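Local coordinates for extracellular solute-binding protein family 1 (Kribbella flavida, PDB 5IXP) that probably captures a solute outside the cell and delivers it to an ABC transporter, as bacterial extracellular solute-binding proteins of this family do, at residues L140-R152 with W163-Q177. Residues are numbered along the deposited sequence; the frame is centred on the assembly and turned at random.
Sequences LFPDWTSYFAAGR and WFDSAVLTWEAMRNQ
Helices 144-152 and 167-175, which meet through Trp144 and Met174, run nearly antiparallel (155°), yet their axes stay 12.9 Å apart, a spacing filled by large side chains; the backbones approach more closely where Gly151 CA lies 5.4 Å from Trp163 CA. There the Trp163 indole lies against helix 144-152: Gly151 CA sits 3.2 Å from the centroid of its five-membered ring, 10° off the normal, a close CH-pi contact. Trp163 CG is anti to the backbone N (chi1 -172°), which carries the ring between this glycine and Tyr147, whose face receives Trp163 NE1. The rim of Phe141 completes this aromatic cluster. Tyr147 OH hydrogen-bonds Thr234 OG1 of strand 232-238, and a water links it to Thr170 OG1.

Nearer Gln177, Met174, a selenomethionine, lays CG over the Trp144 indole, 3.5 Å from the five-membered ring centroid; its SE, Thr170 CG2 and Phe164 CE2 meet the edge of Phe148. Trp144 NE1 donates to Gln177 OE1 (2.8 Å), almost within the indole plane but above the amide carbonyl plane. A phenylalanine in place of Trp144 would probably leave Gln177 OE1 without this donor and Met174 with less ring to lie on. Gln177 OE1 thus satisfies the buried indole N-H, and NE2 bonds to Pro264 O and Gly267 O probably hold the amide's orientation, within largely aromatic packing that joins two helices beside helix 195-209 of this solute-binding-protein fold.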
loop_
_atom_site.group_PDB
_atom_site.type_symbol
_atom_site.label_atom_id
_atom_site.label_comp_id
_atom_site.label_asym_id
_atom_site.label_seq_id
_atom_site.Cartn_x
_atom_site.Cartn_y
_atom_site.Cartn_z
ATOM N N LEU A 140 -4.022 -16.646 15.857
ATOM C CA LEU A 140 -3.800 -15.676 16.924
ATOM C C LEU A 140 -4.319 -14.283 16.593
ATOM O O LEU A 140 -4.605 -13.511 17.517
ATOM C CB LEU A 140 -2.311 -15.555 17.233
ATOM C CG LEU A 140 -1.557 -16.705 17.868
ATOM C CD1 LEU A 140 -0.089 -16.307 17.974
ATOM C CD2 LEU A 140 -2.140 -16.998 19.230
ATOM N N PHE A 141 -4.425 -13.930 15.315
ATOM C CA PHE A 141 -4.586 -12.522 14.940
ATOM C C PHE A 141 -5.852 -12.189 14.161
ATOM O O PHE A 141 -5.758 -11.451 13.174
ATOM C CB PHE A 141 -3.418 -12.066 14.060
ATOM C CG PHE A 141 -2.073 -12.361 14.622
ATOM C CD1 PHE A 141 -1.833 -12.247 15.983
ATOM C CD2 PHE A 141 -1.037 -12.756 13.785
ATOM C CE1 PHE A 141 -0.582 -12.525 16.502
ATOM C CE2 PHE A 141 0.216 -13.026 14.298
ATOM C CZ PHE A 141 0.441 -12.917 15.665
ATOM N N PRO A 142 -7.041 -12.659 14.545
ATOM C CA PRO A 142 -8.217 -12.315 13.726
ATOM C C PRO A 142 -8.542 -10.827 13.753
ATOM O O PRO A 142 -9.063 -10.295 12.762
ATOM C CB PRO A 142 -9.337 -13.163 14.346
ATOM C CG PRO A 142 -8.937 -13.322 15.759
ATOM C CD PRO A 142 -7.421 -13.466 15.720
ATOM N N ASP A 143 -8.207 -10.135 14.839
ATOM C CA ASP A 143 -8.526 -8.725 14.992
ATOM C C ASP A 143 -7.394 -8.049 15.755
ATOM O O ASP A 143 -6.501 -8.707 16.298
ATOM C CB ASP A 143 -9.866 -8.533 15.702
ATOM C CG ASP A 143 -9.980 -9.358 16.959
ATOM O OD1 ASP A 143 -9.078 -9.304 17.807
ATOM O OD2 ASP A 143 -10.984 -10.075 17.103
ATOM N N TRP A 144 -7.444 -6.715 15.803
ATOM C CA TRP A 144 -6.332 -5.979 16.397
ATOM C C TRP A 144 -6.258 -6.201 17.901
ATOM O O TRP A 144 -5.163 -6.273 18.471
ATOM C CB TRP A 144 -6.441 -4.491 16.048
ATOM C CG TRP A 144 -6.171 -4.281 14.591
ATOM C CD1 TRP A 144 -7.089 -4.036 13.600
ATOM C CD2 TRP A 144 -4.898 -4.371 13.948
ATOM N NE1 TRP A 144 -6.453 -3.948 12.383
ATOM C CE2 TRP A 144 -5.109 -4.155 12.568
ATOM C CE3 TRP A 144 -3.596 -4.614 14.406
ATOM C CZ2 TRP A 144 -4.059 -4.166 11.638
ATOM C CZ3 TRP A 144 -2.557 -4.631 13.489
ATOM C CH2 TRP A 144 -2.790 -4.403 12.120
ATOM N N THR A 145 -7.405 -6.336 18.559
ATOM C CA THR A 145 -7.388 -6.620 19.992
ATOM C C THR A 145 -6.621 -7.910 20.277
ATOM O O THR A 145 -5.773 -7.960 21.176
ATOM C CB THR A 145 -8.818 -6.695 20.518
ATOM O OG1 THR A 145 -9.447 -5.419 20.346
ATOM C CG2 THR A 145 -8.824 -7.047 21.998
ATOM N N SER A 146 -6.878 -8.956 19.487
ATOM C CA SER A 146 -6.146 -10.213 19.648
ATOM C C SER A 146 -4.670 -10.055 19.296
ATOM O O SER A 146 -3.804 -10.673 19.929
ATOM C CB SER A 146 -6.784 -11.301 18.787
ATOM O OG SER A 146 -8.133 -11.518 19.166
ATOM N N TYR A 147 -4.367 -9.254 18.272
ATOM C CA TYR A 147 -2.973 -8.990 17.918
ATOM C C TYR A 147 -2.213 -8.357 19.085
ATOM O O TYR A 147 -1.109 -8.794 19.436
ATOM C CB TYR A 147 -2.935 -8.097 16.674
ATOM C CG TYR A 147 -1.564 -7.642 16.237
ATOM C CD1 TYR A 147 -0.725 -8.487 15.507
ATOM C CD2 TYR A 147 -1.121 -6.363 16.532
ATOM C CE1 TYR A 147 0.538 -8.057 15.082
ATOM C CE2 TYR A 147 0.127 -5.922 16.119
ATOM C CZ TYR A 147 0.948 -6.770 15.398
ATOM O OH TYR A 147 2.171 -6.315 14.997
ATOM N N PHE A 148 -2.794 -7.330 19.710
ATOM C CA PHE A 148 -2.114 -6.686 20.834
ATOM C C PHE A 148 -2.084 -7.587 22.066
ATOM O O PHE A 148 -1.099 -7.588 22.814
ATOM C CB PHE A 148 -2.778 -5.346 21.151
ATOM C CG PHE A 148 -2.645 -4.329 20.032
ATOM C CD1 PHE A 148 -1.397 -4.019 19.497
ATOM C CD2 PHE A 148 -3.769 -3.708 19.504
ATOM C CE1 PHE A 148 -1.270 -3.087 18.454
ATOM C CE2 PHE A 148 -3.656 -2.784 18.462
ATOM C CZ PHE A 148 -2.406 -2.465 17.935
ATOM N N ALA A 149 -3.154 -8.346 22.303
ATOM C CA ALA A 149 -3.136 -9.292 23.414
ATOM C C ALA A 149 -2.017 -10.315 23.245
ATOM O O ALA A 149 -1.309 -10.632 24.207
ATOM C CB ALA A 149 -4.493 -9.987 23.536
ATOM N N ALA A 150 -1.841 -10.844 22.029
ATOM C CA ALA A 150 -0.716 -11.739 21.780
ATOM C C ALA A 150 0.608 -11.015 21.993
ATOM O O ALA A 150 1.572 -11.598 22.498
ATOM C CB ALA A 150 -0.793 -12.312 20.361
ATOM N N GLY A 151 0.673 -9.739 21.618
ATOM C CA GLY A 151 1.894 -8.979 21.845
ATOM C C GLY A 151 2.227 -8.815 23.317
ATOM O O GLY A 151 3.396 -8.858 23.708
ATOM N N ARG A 152 1.212 -8.591 24.148
ATOM C CA ARG A 152 1.461 -8.473 25.582
ATOM C C ARG A 152 1.908 -9.805 26.169
ATOM O O ARG A 152 2.815 -9.846 27.010
ATOM C CB ARG A 152 0.213 -7.946 26.289
ATOM C CG ARG A 152 -0.111 -6.508 25.899
ATOM C CD ARG A 152 -1.154 -5.893 26.797
ATOM N NE ARG A 152 -2.348 -6.735 26.874
ATOM C CZ ARG A 152 -3.379 -6.650 26.042
ATOM N NH1 ARG A 152 -3.375 -5.754 25.055
ATOM N NH2 ARG A 152 -4.419 -7.464 26.198
ATOM N N TRP A 163 7.044 -6.092 20.018
ATOM C CA TRP A 163 6.102 -6.850 19.204
ATOM C C TRP A 163 6.124 -6.387 17.750
ATOM O O TRP A 163 6.130 -7.217 16.830
ATOM C CB TRP A 163 4.704 -6.705 19.808
ATOM C CG TRP A 163 3.612 -7.566 19.222
ATOM C CD1 TRP A 163 2.390 -7.139 18.767
ATOM C CD2 TRP A 163 3.616 -8.996 19.070
ATOM N NE1 TRP A 163 1.637 -8.214 18.343
ATOM C CE2 TRP A 163 2.364 -9.363 18.522
ATOM C CE3 TRP A 163 4.545 -10.004 19.362
ATOM C CZ2 TRP A 163 2.032 -10.689 18.244
ATOM C CZ3 TRP A 163 4.207 -11.324 19.082
ATOM C CH2 TRP A 163 2.961 -11.650 18.536
ATOM N N PHE A 164 6.146 -5.073 17.522
ATOM C CA PHE A 164 6.150 -4.520 16.175
ATOM C C PHE A 164 7.150 -3.372 16.110
ATOM O O PHE A 164 7.642 -2.893 17.135
ATOM C CB PHE A 164 4.747 -4.051 15.757
ATOM C CG PHE A 164 4.082 -3.129 16.746
ATOM C CD1 PHE A 164 4.442 -1.784 16.819
ATOM C CD2 PHE A 164 3.065 -3.599 17.581
ATOM C CE1 PHE A 164 3.821 -0.925 17.724
ATOM C CE2 PHE A 164 2.435 -2.748 18.484
ATOM C CZ PHE A 164 2.810 -1.408 18.557
ATOM N N ASP A 165 7.427 -2.906 14.882
ATOM C CA ASP A 165 8.521 -1.958 14.697
ATOM C C ASP A 165 8.152 -0.533 15.122
ATOM O O ASP A 165 8.968 0.139 15.755
ATOM C CB ASP A 165 9.020 -1.988 13.244
ATOM C CG ASP A 165 7.925 -1.692 12.224
ATOM O OD1 ASP A 165 6.741 -1.987 12.483
ATOM O OD2 ASP A 165 8.258 -1.174 11.145
ATOM N N SER A 166 6.958 -0.032 14.790
ATOM C CA SER A 166 6.616 1.334 15.190
ATOM C C SER A 166 5.112 1.495 15.349
ATOM O O SER A 166 4.319 0.788 14.716
ATOM C CB SER A 166 7.142 2.392 14.194
ATOM O OG SER A 166 6.441 2.382 12.949
ATOM N N ALA A 167 4.729 2.441 16.211
ATOM C CA ALA A 167 3.320 2.788 16.358
ATOM C C ALA A 167 2.745 3.321 15.052
ATOM O O ALA A 167 1.592 3.031 14.710
ATOM C CB ALA A 167 3.146 3.818 17.480
ATOM N N VAL A 168 3.530 4.105 14.308
ATOM C CA VAL A 168 3.008 4.745 13.100
ATOM C C VAL A 168 2.608 3.699 12.062
ATOM O O VAL A 168 1.526 3.779 11.470
ATOM C CB VAL A 168 4.026 5.752 12.531
ATOM C CG1 VAL A 168 3.657 6.148 11.098
ATOM C CG2 VAL A 168 4.068 6.997 13.403
ATOM N N LEU A 169 3.462 2.700 11.819
ATOM C CA LEU A 169 3.076 1.704 10.814
ATOM C C LEU A 169 1.871 0.886 11.271
ATOM O O LEU A 169 1.041 0.495 10.441
ATOM C CB LEU A 169 4.248 0.787 10.453
ATOM C CG LEU A 169 5.344 1.398 9.567
ATOM C CD1 LEU A 169 6.254 0.316 8.984
ATOM C CD2 LEU A 169 4.752 2.250 8.453
ATOM N N THR A 170 1.741 0.634 12.577
ATOM C CA THR A 170 0.536 -0.024 13.072
ATOM C C THR A 170 -0.691 0.854 12.845
ATOM O O THR A 170 -1.768 0.360 12.481
ATOM C CB THR A 170 0.691 -0.366 14.558
ATOM O OG1 THR A 170 1.906 -1.103 14.761
ATOM C CG2 THR A 170 -0.497 -1.195 15.051
ATOM N N TRP A 171 -0.537 2.163 13.048
ATOM C CA TRP A 171 -1.604 3.118 12.757
ATOM C C TRP A 171 -2.008 3.073 11.293
ATOM O O TRP A 171 -3.204 3.068 10.969
ATOM C CB TRP A 171 -1.141 4.526 13.135
ATOM C CG TRP A 171 -1.969 5.675 12.573
ATOM C CD1 TRP A 171 -1.795 6.314 11.371
ATOM C CD2 TRP A 171 -3.062 6.333 13.221
ATOM N NE1 TRP A 171 -2.725 7.323 11.230
ATOM C CE2 TRP A 171 -3.512 7.358 12.352
ATOM C CE3 TRP A 171 -3.714 6.149 14.443
ATOM C CZ2 TRP A 171 -4.586 8.194 12.673
ATOM C CZ3 TRP A 171 -4.781 6.986 14.763
ATOM C CH2 TRP A 171 -5.206 7.993 13.880
ATOM N N GLU A 172 -1.026 3.086 10.390
ATOM C CA GLU A 172 -1.346 2.999 8.968
ATOM C C GLU A 172 -2.179 1.759 8.683
ATOM O O GLU A 172 -3.177 1.822 7.951
ATOM C CB GLU A 172 -0.065 2.981 8.137
ATOM C CG GLU A 172 0.733 4.277 8.208
ATOM C CD GLU A 172 0.022 5.418 7.480
ATOM O OE1 GLU A 172 0.141 5.513 6.236
ATOM O OE2 GLU A 172 -0.689 6.195 8.143
ATOM N N ALA A 173 -1.799 0.627 9.276
ATOM C CA ALA A 173 -2.511 -0.621 9.024
ATOM C C ALA A 173 -3.948 -0.545 9.521
ATOM O O ALA A 173 -4.879 -0.934 8.806
ATOM C CB ALA A 173 -1.771 -1.789 9.673
HETATM N N MSE A 174 -4.157 -0.016 10.723
HETATM C CA MSE A 174 -5.498 0.039 11.291
HETATM C C MSE A 174 -6.362 1.130 10.678
HETATM O O MSE A 174 -7.534 0.900 10.374
HETATM C CB MSE A 174 -5.426 0.252 12.804
HETATM C CG MSE A 174 -4.696 -0.862 13.521
HETATM SE SE MSE A 174 -4.705 -0.481 15.431
HETATM C CE MSE A 174 -6.649 -0.573 15.697
ATOM N N ARG A 175 -5.797 2.330 10.518
ATOM C CA ARG A 175 -6.613 3.451 10.061
ATOM C C ARG A 175 -7.206 3.185 8.689
ATOM O O ARG A 175 -8.347 3.574 8.407
ATOM C CB ARG A 175 -5.801 4.739 10.012
ATOM C CG ARG A 175 -6.722 5.947 9.904
ATOM C CD ARG A 175 -5.999 7.159 9.416
ATOM N NE ARG A 175 -5.702 7.103 7.988
ATOM C CZ ARG A 175 -4.532 6.732 7.482
ATOM N NH1 ARG A 175 -3.549 6.360 8.289
ATOM N NH2 ARG A 175 -4.340 6.737 6.171
ATOM N N ASN A 176 -6.442 2.538 7.814
ATOM C CA ASN A 176 -6.924 2.349 6.455
ATOM C C ASN A 176 -8.048 1.332 6.360
ATOM O O ASN A 176 -8.675 1.239 5.300
ATOM C CB ASN A 176 -5.764 1.957 5.546
ATOM C CG ASN A 176 -4.949 3.152 5.140
ATOM O OD1 ASN A 176 -5.431 4.011 4.408
ATOM N ND2 ASN A 176 -3.724 3.238 5.633
ATOM N N GLN A 177 -8.331 0.593 7.433
ATOM C CA GLN A 177 -9.464 -0.322 7.457
ATOM C C GLN A 177 -10.770 0.334 7.866
ATOM O O GLN A 177 -11.833 -0.248 7.624
ATOM C CB GLN A 177 -9.215 -1.470 8.428
ATOM C CG GLN A 177 -8.110 -2.391 8.034
ATOM C CD GLN A 177 -7.948 -3.500 9.045
ATOM O OE1 GLN A 177 -8.124 -3.284 10.242
ATOM N NE2 GLN A 177 -7.641 -4.693 8.574
HETATM O O HOH W 1 2.322 -3.564 13.249
#